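Myosin regulatory light chain (Physarum polycephalum, PDB 2BL0) binds a calcium ion through an EF-hand and forms part of the regulatory domain of a myosin motor. Local coordinates at residues Q8-I13 with G28-S33; K76-A81 with M137-Y142; V121-S124 with A128-Y131. One frame throughout, in Å; residues are numbered along the deposited sequence.

Interaction 1. Residues Q8-I13 with G28-S33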
# COMPACT_ATOMS: atom_id res chain seq x y z
N GLN B 8 1.96 8.23 8.63
CA GLN B 8 0.57 8.54 8.27
C GLN B 8 -0.15 7.35 7.64
O GLN B 8 -1.30 7.06 7.96
CB GLN B 8 0.52 9.73 7.31
CG GLN B 8 -0.89 10.07 6.83
CD GLN B 8 -0.91 11.29 5.94
OE1 GLN B 8 -1.70 12.21 6.16
NE2 GLN B 8 -0.05 11.31 4.95
N GLU B 9 0.53 6.66 6.74
CA GLU B 9 -0.03 5.51 6.04
C GLU B 9 -0.43 4.44 7.03
O GLU B 9 -1.50 3.83 6.93
CB GLU B 9 1.01 4.94 5.07
CG GLU B 9 0.56 3.73 4.27
CD GLU B 9 1.63 3.20 3.33
OE1 GLU B 9 2.81 3.10 3.74
OE2 GLU B 9 1.29 2.90 2.18
N CYS B 10 0.47 4.16 7.96
CA CYS B 10 0.21 3.18 8.99
C CYS B 10 -0.99 3.57 9.82
O CYS B 10 -1.88 2.75 10.00
CB CYS B 10 1.45 2.99 9.86
SG CYS B 10 1.19 1.98 11.36
N PHE B 11 -1.04 4.82 10.27
CA PHE B 11 -2.16 5.30 11.08
C PHE B 11 -3.48 5.11 10.34
O PHE B 11 -4.45 4.62 10.91
CB PHE B 11 -1.96 6.76 11.48
CG PHE B 11 -3.05 7.29 12.38
CD1 PHE B 11 -2.92 7.20 13.78
CD2 PHE B 11 -4.17 7.87 11.86
CE1 PHE B 11 -3.91 7.67 14.61
CE2 PHE B 11 -5.16 8.35 12.67
CZ PHE B 11 -5.04 8.26 14.05
N GLN B 12 -3.50 5.49 9.07
CA GLN B 12 -4.71 5.41 8.27
C GLN B 12 -5.19 3.96 8.12
O GLN B 12 -6.38 3.70 8.07
CB GLN B 12 -4.51 6.04 6.89
CG GLN B 12 -4.30 7.53 6.98
CD GLN B 12 -4.10 8.20 5.64
OE1 GLN B 12 -4.41 9.38 5.51
NE2 GLN B 12 -3.58 7.47 4.66
N ILE B 13 -4.25 3.02 8.06
CA ILE B 13 -4.60 1.61 7.97
C ILE B 13 -5.28 1.13 9.25
O ILE B 13 -6.26 0.39 9.19
CB ILE B 13 -3.35 0.76 7.59
CG1 ILE B 13 -3.01 0.95 6.11
CG2 ILE B 13 -3.56 -0.71 7.87
CD1 ILE B 13 -1.64 0.49 5.75
N GLY B 28 0.31 -0.19 20.78
CA GLY B 28 1.42 -1.12 20.70
C GLY B 28 1.56 -1.72 19.32
O GLY B 28 2.65 -1.72 18.74
N SER B 29 0.46 -2.24 18.78
CA SER B 29 0.45 -2.86 17.45
C SER B 29 0.91 -1.91 16.36
O SER B 29 1.69 -2.28 15.49
CB SER B 29 -0.96 -3.37 17.12
OG SER B 29 -1.28 -4.43 18.01
N ALA B 30 0.46 -0.66 16.44
CA ALA B 30 0.82 0.36 15.46
C ALA B 30 2.31 0.74 15.54
O ALA B 30 2.98 0.85 14.50
CB ALA B 30 -0.09 1.59 15.64
N LEU B 31 2.83 0.92 16.76
CA LEU B 31 4.27 1.18 16.95
C LEU B 31 5.11 0.02 16.42
O LEU B 31 6.08 0.21 15.66
CB LEU B 31 4.59 1.40 18.43
CG LEU B 31 4.03 2.67 19.03
CD1 LEU B 31 4.11 2.56 20.53
CD2 LEU B 31 4.77 3.90 18.52
N ARG B 32 4.70 -1.19 16.79
CA ARG B 32 5.39 -2.39 16.37
C ARG B 32 5.37 -2.58 14.84
O ARG B 32 6.34 -3.05 14.26
CB ARG B 32 4.77 -3.59 17.06
CG ARG B 32 5.13 -3.65 18.52
CD ARG B 32 4.25 -4.57 19.35
NE ARG B 32 4.62 -4.44 20.75
CZ ARG B 32 3.77 -4.45 21.78
NH1 ARG B 32 2.46 -4.62 21.61
NH2 ARG B 32 4.25 -4.27 22.99
N SER B 33 4.26 -2.18 14.21
CA SER B 33 4.09 -2.28 12.78
C SER B 33 5.19 -1.54 12.04
O SER B 33 5.59 -1.95 10.95
CB SER B 33 2.72 -1.76 12.33
OG SER B 33 1.67 -2.62 12.77

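Interaction 2. Residues K76-A81 with M137-Y142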
# COMPACT_ATOMS: atom_id res chain seq x y z
N LYS B 76 21.54 -7.90 21.35
CA LYS B 76 22.48 -8.24 22.40
C LYS B 76 21.74 -8.83 23.59
O LYS B 76 22.08 -9.91 24.05
CB LYS B 76 23.30 -7.01 22.80
CG LYS B 76 24.11 -7.15 24.08
CD LYS B 76 25.20 -8.20 23.98
CE LYS B 76 26.14 -8.20 25.19
NZ LYS B 76 26.86 -9.51 25.43
N GLU B 77 20.71 -8.15 24.05
CA GLU B 77 19.96 -8.63 25.20
C GLU B 77 19.30 -9.97 24.91
O GLU B 77 19.26 -10.84 25.78
CB GLU B 77 18.92 -7.59 25.64
CG GLU B 77 19.52 -6.35 26.31
CD GLU B 77 18.62 -5.11 26.27
OE1 GLU B 77 17.76 -4.96 25.36
OE2 GLU B 77 18.79 -4.24 27.16
N MET B 78 18.81 -10.17 23.70
CA MET B 78 18.20 -11.45 23.34
C MET B 78 19.21 -12.58 23.31
O MET B 78 18.94 -13.67 23.78
CB MET B 78 17.53 -11.37 21.97
CG MET B 78 16.19 -10.57 21.95
SD MET B 78 15.24 -10.84 20.42
CE MET B 78 15.88 -9.65 19.40
N LEU B 79 20.37 -12.33 22.73
CA LEU B 79 21.37 -13.39 22.65
C LEU B 79 21.93 -13.75 24.03
O LEU B 79 22.20 -14.92 24.30
CB LEU B 79 22.50 -13.00 21.71
CG LEU B 79 22.74 -13.83 20.45
CD1 LEU B 79 24.24 -13.81 20.13
CD2 LEU B 79 22.25 -15.26 20.47
N ASP B 80 22.12 -12.74 24.87
CA ASP B 80 22.51 -12.94 26.28
C ASP B 80 21.47 -13.80 27.01
O ASP B 80 21.82 -14.69 27.78
CB ASP B 80 22.60 -11.58 27.01
CG ASP B 80 23.86 -10.80 26.67
OD1 ASP B 80 24.74 -11.30 25.94
OD2 ASP B 80 24.05 -9.66 27.11
N ALA B 81 20.19 -13.49 26.79
CA ALA B 81 19.09 -14.24 27.39
C ALA B 81 19.16 -15.69 26.95
O ALA B 81 19.12 -16.58 27.77
CB ALA B 81 17.76 -13.65 27.02
N MET B 137 15.68 -13.92 12.81
CA MET B 137 14.34 -13.79 12.25
C MET B 137 13.60 -12.62 12.91
O MET B 137 12.98 -11.81 12.23
CB MET B 137 13.56 -15.12 12.41
CG MET B 137 12.14 -15.09 11.88
SD MET B 137 11.17 -16.54 12.30
CE MET B 137 10.54 -16.12 13.88
N LEU B 138 13.66 -12.51 14.23
CA LEU B 138 12.99 -11.41 14.93
C LEU B 138 13.52 -10.03 14.58
O LEU B 138 12.75 -9.07 14.57
CB LEU B 138 13.04 -11.61 16.44
CG LEU B 138 12.36 -12.86 16.99
CD1 LEU B 138 12.32 -12.78 18.50
CD2 LEU B 138 10.95 -13.02 16.44
N VAL B 139 14.80 -9.92 14.31
CA VAL B 139 15.45 -8.64 14.08
C VAL B 139 15.34 -8.22 12.60
O VAL B 139 15.11 -7.05 12.30
CB VAL B 139 16.92 -8.68 14.54
CG1 VAL B 139 17.66 -7.38 14.15
CG2 VAL B 139 17.01 -8.93 16.03
N THR B 140 15.53 -9.17 11.69
CA THR B 140 15.65 -8.87 10.25
C THR B 140 14.38 -9.14 9.45
O THR B 140 14.25 -8.66 8.33
CB THR B 140 16.82 -9.65 9.62
OG1 THR B 140 16.54 -11.06 9.62
CG2 THR B 140 18.08 -9.50 10.47
N GLY B 141 13.45 -9.91 10.02
CA GLY B 141 12.24 -10.30 9.33
C GLY B 141 11.29 -9.14 9.08
O GLY B 141 11.23 -8.22 9.87
N TYR B 142 10.56 -9.20 7.98
CA TYR B 142 9.55 -8.20 7.63
C TYR B 142 9.99 -6.76 7.89
O TYR B 142 9.37 -6.05 8.66
CB TYR B 142 8.22 -8.52 8.35
CG TYR B 142 7.69 -9.87 7.95
CD1 TYR B 142 7.06 -10.06 6.71
CD2 TYR B 142 7.85 -10.98 8.77
CE1 TYR B 142 6.61 -11.31 6.31
CE2 TYR B 142 7.39 -12.23 8.39
CZ TYR B 142 6.77 -12.39 7.15
OH TYR B 142 6.31 -13.62 6.78

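Interaction 3. Residues V121-S124 with A128-Y131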
# COMPACT_ATOMS: atom_id res chain seq x y z
N VAL B 121 9.97 -21.58 12.06
CA VAL B 121 11.10 -22.03 12.85
C VAL B 121 11.40 -23.52 12.64
O VAL B 121 10.57 -24.39 12.90
CB VAL B 121 10.84 -21.76 14.34
CG1 VAL B 121 11.88 -22.43 15.21
CG2 VAL B 121 10.79 -20.28 14.57
N SER B 122 12.63 -23.78 12.18
CA SER B 122 13.09 -25.12 11.90
C SER B 122 13.40 -25.88 13.19
O SER B 122 14.20 -25.40 14.00
CB SER B 122 14.37 -25.04 11.06
OG SER B 122 14.69 -26.32 10.56
N VAL B 123 12.77 -27.04 13.37
CA VAL B 123 12.99 -27.87 14.56
C VAL B 123 13.70 -29.17 14.16
O VAL B 123 13.28 -29.84 13.22
CB VAL B 123 11.66 -28.26 15.25
CG1 VAL B 123 11.90 -29.06 16.52
CG2 VAL B 123 10.84 -27.03 15.56
N SER B 124 14.75 -29.54 14.89
CA SER B 124 15.53 -30.74 14.59
C SER B 124 14.76 -31.99 15.02
O SER B 124 13.68 -31.89 15.61
CB SER B 124 16.86 -30.71 15.32
OG SER B 124 16.70 -31.01 16.70
N ALA B 128 15.17 -29.50 18.89
CA ALA B 128 16.03 -28.34 19.15
C ALA B 128 15.86 -27.27 18.06
O ALA B 128 15.66 -27.58 16.89
CB ALA B 128 17.51 -28.77 19.19
N ILE B 129 15.98 -26.01 18.46
CA ILE B 129 15.98 -24.89 17.52
C ILE B 129 17.24 -24.08 17.75
O ILE B 129 17.76 -24.01 18.85
CB ILE B 129 14.72 -24.00 17.66
CG1 ILE B 129 14.66 -23.32 19.02
CG2 ILE B 129 13.47 -24.83 17.44
CD1 ILE B 129 15.08 -21.89 19.00
N ASN B 130 17.73 -23.46 16.68
CA ASN B 130 18.91 -22.62 16.78
C ASN B 130 18.44 -21.23 17.15
O ASN B 130 17.77 -20.56 16.34
CB ASN B 130 19.67 -22.62 15.45
CG ASN B 130 20.93 -21.78 15.50
OD1 ASN B 130 20.86 -20.57 15.53
ND2 ASN B 130 22.11 -22.45 15.46
N TYR B 131 18.78 -20.78 18.35
CA TYR B 131 18.21 -19.55 18.87
C TYR B 131 18.78 -18.30 18.21
O TYR B 131 18.08 -17.34 18.08
CB TYR B 131 18.25 -19.47 20.41
CG TYR B 131 19.60 -19.64 21.05
CD1 TYR B 131 20.57 -18.66 20.93
CD2 TYR B 131 19.89 -20.77 21.79
CE1 TYR B 131 21.83 -18.82 21.54
CE2 TYR B 131 21.14 -20.95 22.39
CZ TYR B 131 22.11 -19.95 22.27
OH TYR B 131 23.33 -20.12 22.85
O HOH W 1 16.30 -23.61 14.05

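Interaction 1. Residues Q8-I13 with G28-S33
Cys10 meets Ala30 and Ser33 where the two helices of the first EF-hand come together. Helix 4-14 enters the hand and helix 27-33 leaves it. The calcium loop lies between them, with Asp15, Asp17, Asp19 and Lys21 around the bound ion. The contact is small, about 85 Å², but all three touching residues are buried. The backbones are closest at Cys10 and Ala30, whose CA atoms are 7.1 Å apart.

One sulfur does the work on the entering helix. With chi1 at 171°, Cys10 SG swings opposite the backbone N and reaches the other helix. Cys10 SG rests 3.8 Å from Ala30 O and 4.2 Å from Ser33 CB. The methyl of Ala30 is a looser neighbour, with Ala30 CB 4.5 Å from Cys10 SG. The sulfur lies against the exiting helix, nearest to a backbone carbonyl and a serine CB. Phe60 of helix 57-64 packs on both Cys10 and Ala30. An aromatic side chain of another protein chain also packs on Cys10, and Ser33 meets an aromatic there as well.

The other side of helix 4-14 is looser. Gln12 is exposed, and Gln8 and Glu9 are partly so. None of them touches the exiting helix. Glu9 OE1 instead makes a salt bridge with a basic side chain of another protein chain. The side chain of Ala30 is about 12 Å from the calcium ion, so the contact is not part of the metal site.

The hydroxyl of Ser33 turns back to its own helix. Ser29 O accepts both Ser33 N, at 2.9 Å, and Ser33 OG, at 2.7 Å; the two donors approach from opposite faces of the carbonyl plane, with OG 37° out of it.

Interaction 2. Residues K76-A81 with M137-Y142
Helix 75-85 and helix 131-140, the first and last helices of an EF-hand pair, face each other through Met78 on one side and Leu138 and Val139 on the other. The contact is apolar and sparse. The helix backbones stay well apart, with the CA atoms of Met78 and Leu138 9.9 Å from each other. The long Met78 side chain spans the gap. Met78 SD lies 4.0 Å from Leu138 CD1. Met78 CE reaches Val139 CG2 at 3.6 Å. A bend at the end of the chain (chi3 -88°) lets sulfur and methyl serve different partners. Met78 is modelled in two conformers, so these distances describe one of them and the exact fit is uncertain.

In this EF-hand pair, helix 75-85 enters the first hand and helix 131-140 leaves the second. Two further helices, 95-104 and 111-118, lie between them in the chain. Met78 also packs on Val135, one turn earlier on the exiting helix, and on an apolar side chain of another protein chain. An aromatic side chain of another protein chain packs on Leu138.

The solvent face of helix 75-85 has different chemistry. Lys76 NZ forms a salt bridge with Asp80 OD1 at 2.8 Å, one turn along the same helix. The carboxylate uses its syn lone pair. At the far end, helix 131-140 closes with Gly141 N bonded to Met137 O at 3.0 Å. The carbonyls of Leu138 and Gly141 each accept a hydrogen bond from a basic side chain of another protein chain.

Interaction 3. Residues V121-S124 with A128-Y131
Ser124 and Ala128 bind each other twice, across the short loop of the last EF-hand. Ser124 N donates to Ala128 O at 2.9 Å, nearly straight at 166° and in the plane of the carbonyl. Ala128 N in turn donates to Ser124 OG at 3.1 Å, with an angle of 155°. The hydroxyl can reach that N-H because OG sits between the backbone N and the carbonyl carbon (chi1 75°). The same OG accepts Asp126 N, which makes an ST turn, so two N-H groups of the loop share one serine oxygen.

Ala128 O also has a second, weaker neighbour. Val123 CA lies 3.6 Å from Ala128 O in a CA-H...O contact. Further along, the two segments spread and a water fills in. The water donates to Ser122 O at 2.8 Å and accepts from Asn130 N at 3.0 Å, so it satisfies a carbonyl on one segment and an N-H on the other. Asn130 is the N-cap of helix 131-140, its OD1 accepting Ser133 N.

Ile129 carries the apolar part. Ile129 CG2 meets Val121 CG1 at 3.6 Å and Val123 CG2 at 3.9 Å, the side chains crossing at a slant. The same methyl also lies near Ser122 O.

Strand 128-130 is the partner of strand 92-94 in the small antiparallel sheet that joins paired EF-hand loops, with Ile129 and Ile93 bonded through their backbones. Val121, Val123 and Ile129 touch Glu95 of helix 95-104, while the ring of Tyr131, which opens helix 131-140, meets that of Phe82 of helix 75-85, the planes nearly parallel.

In the fold
Interactions 1 and 2 are buried and helix-to-helix; interaction 2 is apolar, while in interaction 1 a sulfur rests near a carbonyl. Interaction 3 is a surface contact, held by hydrogen bonds to a carbonyl and a serine hydroxyl, a bridging water and some apolar packing. Interaction 1 joins the two helices of a single hand, while interaction 2 joins the outer helices of a pair. Their centres are about 22 Å apart. Interaction 3 is nested inside the loop that interaction 2 closes, and strand 128-130 runs straight into helix 131-140. The two touch directly: Leu79 CD2 lies 3.7 Å from Tyr131 CE1. Other protein chains reach interactions 1 and 2, but none in the assembly touches interaction 3.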